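Local coordinates for ferric uptake regulation protein (Helicobacter pylori, PDB 2XIG), which probably represses iron-responsive genes as a homodimer that uses ferrous iron as cofactor to bind their operators, at residues Glu8-Arg13 / Glu31-Leu36; Asn21-Ser26 / Leu68-Lys73; Ser26-Glu31 / His50-Lys55. The protein carries 2 engineered substitutions. One frame throughout, in Å; residues are numbered along the deposited sequence.

Interaction 1. Residues Glu8-Arg13 / Glu31-Leu36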
# COMPACT_ATOMS: atom_id res chain seq x y z
N GLU C 8 -27.71 18.71 23.70
CA GLU C 8 -29.02 19.28 23.40
C GLU C 8 -28.91 20.49 22.48
O GLU C 8 -29.69 20.64 21.54
CB GLU C 8 -29.74 19.68 24.69
CG GLU C 8 -30.14 18.51 25.57
CD GLU C 8 -29.00 17.99 26.44
OE1 GLU C 8 -29.22 17.01 27.17
OE2 GLU C 8 -27.89 18.57 26.40
N SER C 9 -27.94 21.35 22.76
CA SER C 9 -27.67 22.53 21.95
C SER C 9 -27.31 22.13 20.51
O SER C 9 -27.75 22.75 19.54
CB SER C 9 -26.54 23.34 22.57
OG SER C 9 -26.15 24.39 21.71
N ILE C 10 -26.51 21.08 20.39
CA ILE C 10 -26.12 20.59 19.07
C ILE C 10 -27.33 20.05 18.31
O ILE C 10 -27.54 20.37 17.13
CB ILE C 10 -25.01 19.52 19.19
CG1 ILE C 10 -23.78 20.13 19.85
CG2 ILE C 10 -24.66 18.94 17.81
CD1 ILE C 10 -22.66 19.18 20.13
N LEU C 11 -28.15 19.25 18.99
CA LEU C 11 -29.34 18.70 18.35
C LEU C 11 -30.34 19.79 17.92
O LEU C 11 -31.06 19.61 16.94
CB LEU C 11 -30.02 17.67 19.24
CG LEU C 11 -29.20 16.39 19.42
CD1 LEU C 11 -29.89 15.43 20.35
CD2 LEU C 11 -28.91 15.71 18.07
N GLU C 12 -30.40 20.90 18.65
CA GLU C 12 -31.29 21.99 18.23
C GLU C 12 -30.72 22.71 17.01
O GLU C 12 -31.47 23.05 16.08
CB GLU C 12 -31.57 22.98 19.38
CG GLU C 12 -32.35 24.23 18.95
CD GLU C 12 -33.77 23.94 18.45
OE1 GLU C 12 -34.34 24.82 17.76
OE2 GLU C 12 -34.33 22.86 18.74
N ARG C 13 -29.42 22.95 17.00
CA ARG C 13 -28.76 23.46 15.80
C ARG C 13 -28.99 22.51 14.63
O ARG C 13 -29.16 22.93 13.48
CB ARG C 13 -27.26 23.65 16.02
CG ARG C 13 -26.91 24.79 16.95
CD ARG C 13 -25.46 25.24 16.77
NE ARG C 13 -24.50 24.22 17.19
CZ ARG C 13 -23.75 23.51 16.36
NH1 ARG C 13 -23.83 23.69 15.04
NH2 ARG C 13 -22.90 22.61 16.84
N GLU C 31 -29.64 10.20 16.46
CA GLU C 31 -28.94 9.11 17.13
C GLU C 31 -27.46 9.03 16.72
O GLU C 31 -26.60 8.76 17.55
CB GLU C 31 -29.65 7.77 16.88
CG GLU C 31 -29.24 6.67 17.86
CD GLU C 31 -29.40 7.09 19.31
OE1 GLU C 31 -30.34 7.87 19.61
OE2 GLU C 31 -28.60 6.66 20.16
N VAL C 32 -27.17 9.26 15.44
CA VAL C 32 -25.78 9.30 14.98
C VAL C 32 -24.98 10.39 15.71
O VAL C 32 -23.84 10.19 16.15
CB VAL C 32 -25.69 9.54 13.46
CG1 VAL C 32 -24.25 9.84 13.06
CG2 VAL C 32 -26.21 8.33 12.69
N VAL C 33 -25.58 11.57 15.82
CA VAL C 33 -24.92 12.66 16.52
C VAL C 33 -24.69 12.26 17.97
O VAL C 33 -23.60 12.47 18.50
CB VAL C 33 -25.73 13.97 16.46
CG1 VAL C 33 -25.11 15.03 17.39
CG2 VAL C 33 -25.79 14.48 15.03
N SER C 34 -25.70 11.68 18.60
CA SER C 34 -25.62 11.33 20.01
C SER C 34 -24.59 10.23 20.27
O SER C 34 -23.84 10.30 21.24
CB SER C 34 -26.99 10.93 20.55
OG SER C 34 -27.93 11.99 20.40
N VAL C 35 -24.55 9.22 19.40
CA VAL C 35 -23.52 8.19 19.52
C VAL C 35 -22.12 8.82 19.51
O VAL C 35 -21.28 8.50 20.36
CB VAL C 35 -23.64 7.10 18.43
CG1 VAL C 35 -22.37 6.27 18.37
CG2 VAL C 35 -24.85 6.22 18.69
N LEU C 36 -21.87 9.71 18.56
CA LEU C 36 -20.56 10.34 18.45
C LEU C 36 -20.26 11.26 19.63
O LEU C 36 -19.14 11.26 20.15
CB LEU C 36 -20.43 11.11 17.13
CG LEU C 36 -20.29 10.22 15.89
CD1 LEU C 36 -20.43 11.03 14.60
CD2 LEU C 36 -18.97 9.49 15.92
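Val33 of helix 27-38 receives two side chains from helix 7-20, Leu11 and Ile10, in the helical core of the winged-helix DNA-binding domain of Fur. The first shell is apolar and no hydrogen bond crosses it. Val33 CG1 is the shared methyl: it lies 3.9 Å from Leu11 CD2 and 4.0 Å from Ile10 CG2. Leu11 and Val33 run past each other in opposite senses, which brings Leu11 CD2 alongside the valine rather than end on, and the same methyl also lies 4.0 Å from Val33 CB. Ile10 meets the valine at a slant, using its CG2 branch.

The valine torsion explains which branch is used. With CG1 anti to the backbone N (chi1 171°), this methyl projects to helix 7-20, while CG2 turns to Leu71 of helix 61-73, making the residue a link between two helix interfaces. Leu7 and Leu14, a turn before and a turn after the central pair, complete the apolar wall on Val33.

At the backbone level the short segments 8-13 and 31-36 are roughly antiparallel, at 151° between their N-to-C directions. Their axes approach to 10.6 Å, and the closest CA pair, Leu11 and Val33, is 7.7 Å apart. That spacing is bridged by side chains alone, and only 142 Å² is buried between the segments. Leucine's other branch grazes a polar atom: Leu11 CD1 is 4.0 Å from Ser34 OG, whose hydrogen bond is made instead to Glu30 O in its own helix.

Interaction 2. Residues Asn21-Ser26 / Leu68-Lys73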
# COMPACT_ATOMS: atom_id res chain seq x y z
N ASN C 21 -32.51 23.29 5.26
CA ASN C 21 -32.14 22.56 4.04
C ASN C 21 -33.30 21.78 3.41
O ASN C 21 -33.09 21.00 2.49
CB ASN C 21 -30.98 21.60 4.32
CG ASN C 21 -29.63 22.28 4.28
OD1 ASN C 21 -29.17 22.85 5.27
ND2 ASN C 21 -28.97 22.22 3.13
N GLY C 22 -34.51 22.00 3.92
CA GLY C 22 -35.70 21.39 3.36
C GLY C 22 -35.78 19.89 3.61
O GLY C 22 -36.48 19.16 2.90
N LEU C 23 -35.05 19.43 4.62
CA LEU C 23 -35.02 18.01 4.93
C LEU C 23 -36.00 17.69 6.05
O LEU C 23 -36.62 18.58 6.61
CB LEU C 23 -33.61 17.57 5.31
CG LEU C 23 -32.56 17.65 4.20
CD1 LEU C 23 -31.19 17.28 4.74
CD2 LEU C 23 -32.92 16.75 3.03
N LYS C 24 -36.14 16.40 6.36
CA LYS C 24 -37.08 15.95 7.37
C LYS C 24 -36.35 15.48 8.62
O LYS C 24 -35.40 14.71 8.53
CB LYS C 24 -37.93 14.80 6.82
N ASN C 25 -36.78 15.95 9.79
CA ASN C 25 -36.21 15.44 11.03
C ASN C 25 -36.26 13.93 11.04
O ASN C 25 -37.20 13.33 10.51
CB ASN C 25 -36.96 15.98 12.26
CG ASN C 25 -36.83 17.48 12.42
OD1 ASN C 25 -35.75 18.04 12.28
ND2 ASN C 25 -37.95 18.14 12.74
N SER C 26 -35.25 13.30 11.62
CA SER C 26 -35.29 11.87 11.87
C SER C 26 -34.58 11.58 13.17
O SER C 26 -33.54 12.17 13.48
CB SER C 26 -34.64 11.09 10.72
OG SER C 26 -33.23 11.04 10.85
N LEU C 68 -23.90 10.67 7.70
CA LEU C 68 -22.54 11.11 8.00
C LEU C 68 -22.08 12.18 7.02
O LEU C 68 -21.45 13.16 7.41
CB LEU C 68 -21.56 9.92 7.99
CG LEU C 68 -21.68 8.97 9.19
CD1 LEU C 68 -20.81 7.73 9.03
CD2 LEU C 68 -21.34 9.69 10.49
N ASN C 69 -22.40 11.99 5.74
CA ASN C 69 -22.01 12.97 4.73
C ASN C 69 -22.65 14.34 4.97
O ASN C 69 -21.99 15.36 4.83
CB ASN C 69 -22.34 12.46 3.32
CG ASN C 69 -21.42 11.32 2.88
OD1 ASN C 69 -20.25 11.28 3.25
ND2 ASN C 69 -21.96 10.40 2.10
N PHE C 70 -23.92 14.35 5.33
CA PHE C 70 -24.60 15.60 5.66
C PHE C 70 -24.00 16.27 6.90
O PHE C 70 -23.65 17.46 6.88
CB PHE C 70 -26.09 15.37 5.90
CG PHE C 70 -26.82 16.61 6.37
CD1 PHE C 70 -26.99 16.87 7.72
CD2 PHE C 70 -27.28 17.54 5.45
CE1 PHE C 70 -27.64 18.02 8.15
CE2 PHE C 70 -27.94 18.70 5.87
CZ PHE C 70 -28.11 18.93 7.22
N LEU C 71 -23.92 15.51 7.98
CA LEU C 71 -23.41 16.03 9.23
C LEU C 71 -22.01 16.58 9.07
O LEU C 71 -21.65 17.58 9.68
CB LEU C 71 -23.40 14.93 10.31
CG LEU C 71 -24.76 14.45 10.79
CD1 LEU C 71 -24.55 13.31 11.78
CD2 LEU C 71 -25.57 15.61 11.44
N GLU C 72 -21.19 15.93 8.24
CA GLU C 72 -19.83 16.38 8.09
C GLU C 72 -19.76 17.62 7.21
O GLU C 72 -18.98 18.54 7.47
CB GLU C 72 -18.93 15.26 7.55
CG GLU C 72 -18.61 15.36 6.08
CD GLU C 72 -17.19 15.83 5.82
OE1 GLU C 72 -16.70 16.71 6.56
OE2 GLU C 72 -16.55 15.30 4.89
N LYS C 73 -20.60 17.68 6.19
CA LYS C 73 -20.56 18.86 5.33
C LYS C 73 -21.11 20.09 6.04
O LYS C 73 -20.71 21.21 5.73
CB LYS C 73 -21.22 18.60 3.99
CG LYS C 73 -22.64 19.04 3.86
CD LYS C 73 -23.05 18.97 2.40
CE LYS C 73 -24.20 19.90 2.12
NZ LYS C 73 -23.88 21.28 2.57
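Leu23 and Phe70 approach from opposite directions, the leucine from the loop between helices 7-20 and 27-38, the phenylalanine from helix 61-73. Their meeting is apolar: a single methyl, Leu23 CD1, comes in obliquely toward the CD2-CE2 bond, 3.7 Å from Phe70 CE2 and 4.0 Å from Phe70 CD2. Asn21 comes to the same part of the ring differently. Its CG sits near the ring plane, at the edge, 4.3 Å from Phe70 CE2.

Phe70 reaches the loop because its CG is anti to the backbone N (chi1 175°), which extends the ring outward from the helix; the CA atoms of Asn21 and Phe70 are still 10.4 Å apart. On the loop side, a Schellman motif ends helix 7-20, with Gly22 at positive phi as the C' residue and Leu23 N bonded to Ile18 O. This tight turn places Asn21 and Leu23 on the same ring.

The contact is a surface seam of the winged-helix domain. Ile18 of helix 7-20 touches both Leu23 and Phe70, while Leu71, next to Phe70, packs on helix 27-38 and on strand 77-82; nearby Asn69 touches Met16 of the second subunit.

Interaction 3. Residues Ser26-Glu31 / His50-Lys55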
# COMPACT_ATOMS: atom_id res chain seq x y z
N SER C 26 -35.25 13.30 11.62
CA SER C 26 -35.29 11.87 11.87
C SER C 26 -34.58 11.58 13.17
O SER C 26 -33.54 12.17 13.48
CB SER C 26 -34.64 11.09 10.72
OG SER C 26 -33.23 11.04 10.85
N LYS C 27 -35.15 10.67 13.95
CA LYS C 27 -34.51 10.23 15.18
C LYS C 27 -33.16 9.56 14.88
O LYS C 27 -32.21 9.70 15.64
CB LYS C 27 -35.43 9.31 15.98
CG LYS C 27 -36.57 10.04 16.71
N GLN C 28 -33.08 8.84 13.76
CA GLN C 28 -31.82 8.18 13.41
C GLN C 28 -30.66 9.16 13.24
O GLN C 28 -29.55 8.91 13.70
CB GLN C 28 -31.97 7.33 12.14
CG GLN C 28 -30.66 6.71 11.68
CD GLN C 28 -30.84 5.79 10.48
OE1 GLN C 28 -29.87 5.45 9.80
NE2 GLN C 28 -32.08 5.40 10.22
N ARG C 29 -30.92 10.27 12.56
CA ARG C 29 -29.89 11.27 12.37
C ARG C 29 -29.44 11.86 13.72
O ARG C 29 -28.25 12.09 13.94
CB ARG C 29 -30.38 12.37 11.43
CG ARG C 29 -29.37 13.48 11.20
CD ARG C 29 -29.96 14.61 10.37
NE ARG C 29 -30.37 14.20 9.03
CZ ARG C 29 -31.63 14.15 8.61
NH1 ARG C 29 -32.63 14.49 9.42
NH2 ARG C 29 -31.90 13.77 7.37
N GLU C 30 -30.40 12.09 14.61
CA GLU C 30 -30.09 12.55 15.96
C GLU C 30 -29.31 11.46 16.72
O GLU C 30 -28.43 11.77 17.52
CB GLU C 30 -31.38 12.92 16.72
CG GLU C 30 -32.18 14.05 16.08
CD GLU C 30 -33.45 14.41 16.86
OE1 GLU C 30 -33.99 15.51 16.62
OE2 GLU C 30 -33.90 13.60 17.70
N GLU C 31 -29.64 10.20 16.46
CA GLU C 31 -28.94 9.11 17.13
C GLU C 31 -27.46 9.03 16.72
O GLU C 31 -26.60 8.76 17.55
CB GLU C 31 -29.65 7.77 16.88
CG GLU C 31 -29.24 6.67 17.86
CD GLU C 31 -29.40 7.09 19.31
OE1 GLU C 31 -30.34 7.87 19.61
OE2 GLU C 31 -28.60 6.66 20.16
N HIS C 50 -23.42 -0.39 14.04
CA HIS C 50 -23.56 -1.39 15.10
C HIS C 50 -24.37 -0.80 16.26
O HIS C 50 -25.32 -1.41 16.73
CB HIS C 50 -22.19 -1.85 15.63
CG HIS C 50 -21.55 -2.95 14.82
ND1 HIS C 50 -22.14 -4.17 14.61
CD2 HIS C 50 -20.33 -3.01 14.21
CE1 HIS C 50 -21.33 -4.94 13.89
NE2 HIS C 50 -20.23 -4.25 13.63
N SER C 51 -23.96 0.38 16.72
CA SER C 51 -24.63 1.02 17.86
C SER C 51 -26.10 1.33 17.58
O SER C 51 -26.98 1.06 18.41
CB SER C 51 -23.89 2.30 18.26
OG SER C 51 -22.52 2.02 18.50
N ILE C 52 -26.36 1.92 16.42
CA ILE C 52 -27.72 2.27 16.02
C ILE C 52 -28.63 1.05 15.89
O ILE C 52 -29.81 1.09 16.24
CB ILE C 52 -27.72 3.07 14.70
CG1 ILE C 52 -27.15 4.47 14.94
CG2 ILE C 52 -29.12 3.14 14.10
CD1 ILE C 52 -27.02 5.27 13.69
N ARG C 53 -28.07 -0.05 15.41
CA ARG C 53 -28.83 -1.29 15.22
C ARG C 53 -29.22 -1.93 16.55
O ARG C 53 -29.97 -2.91 16.57
CB ARG C 53 -28.03 -2.29 14.38
CG ARG C 53 -27.99 -1.96 12.89
CD ARG C 53 -27.27 -3.04 12.08
NE ARG C 53 -27.40 -2.78 10.64
CZ ARG C 53 -26.57 -3.23 9.71
NH1 ARG C 53 -25.51 -3.96 10.04
NH2 ARG C 53 -26.78 -2.93 8.43
N GLN C 54 -28.72 -1.38 17.65
CA GLN C 54 -29.09 -1.88 18.98
C GLN C 54 -30.51 -1.44 19.33
O GLN C 54 -31.16 -2.05 20.17
CB GLN C 54 -28.10 -1.41 20.04
CG GLN C 54 -26.75 -2.10 19.99
CD GLN C 54 -25.74 -1.47 20.95
OE1 GLN C 54 -26.10 -0.63 21.78
NE2 GLN C 54 -24.48 -1.88 20.84
N LYS C 55 -30.97 -0.38 18.68
CA LYS C 55 -32.35 0.09 18.87
C LYS C 55 -33.21 -0.24 17.65
O LYS C 55 -34.35 -0.68 17.79
CB LYS C 55 -32.38 1.59 19.16
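Ile52 is the side chain that helix 45-52 offers to Gln28 and Glu31, near the start of helix 27-38, and its atoms meet them in sequence. CB stands back, 5.0 Å from Glu31 CG. One bond further out, Ile52 CG1 closes to 4.2 Å from Glu31 CG, while the other branch faces Gln28, with Ile52 CG2 4.6 Å from Gln28 CG. The chain then continues extended, CD1 anti to CA (chi2 176°), and this carries the tip over to Gln28, where Ile52 CD1 lies 4.4 Å from Gln28 CG. The isoleucine thus bridges two residues almost one helical turn apart.

Both partners present methylene groups here, and no hydrogen bond passes between the segments; the contact is loose van der Waals packing. The polar ends are engaged elsewhere. Gln28 is fully stretched, so its amide passes beyond the isoleucine and OE1 bonds to Ser63 OG of helix 61-73. Glu31 bends at CG and its OE2 forms a salt bridge with Arg38 NH2, one link within its own helix. Across the contact the closest CA atoms are those of Glu31 and Ile52, 7.0 Å apart.

The start of helix 27-38 is fixed by Ser26 as N-cap: its OG accepts from Arg29 N at 3.0 Å with an N-H...O angle of 157°.

Helices 45-52 and 61-73 correspond to the helix-turn-helix pair of this fold, and Ile52 is buried where they meet helix 27-38: Val32 comes from helix 27-38, Val64 from helix 61-73, and Thr59 from the loop between the two helices of the pair.

How the interactions relate
All three contacts belong to one helical core, and helix 27-38 ties them together. Interactions 1 and 3, centres 11 Å apart, share Glu31 and meet where Val32 CG2 lies an unusually short 3.3 Å from Ile52 CD1. Interactions 1 and 2, 12 Å apart, join through Val33 CG2 and Leu71 CD1 at 3.7 Å. Interactions 2 and 3, 14 Å apart, share Ser26, and a probable hydrogen bond of 2.9 Å from Arg29 NH1 to Lys24 O links loop and helix. Interaction 1 lies nearest an annotated metal site: the Val33 side chain is about 11 Å from that of Glu90, a zinc ligand with His42, His97 and His99.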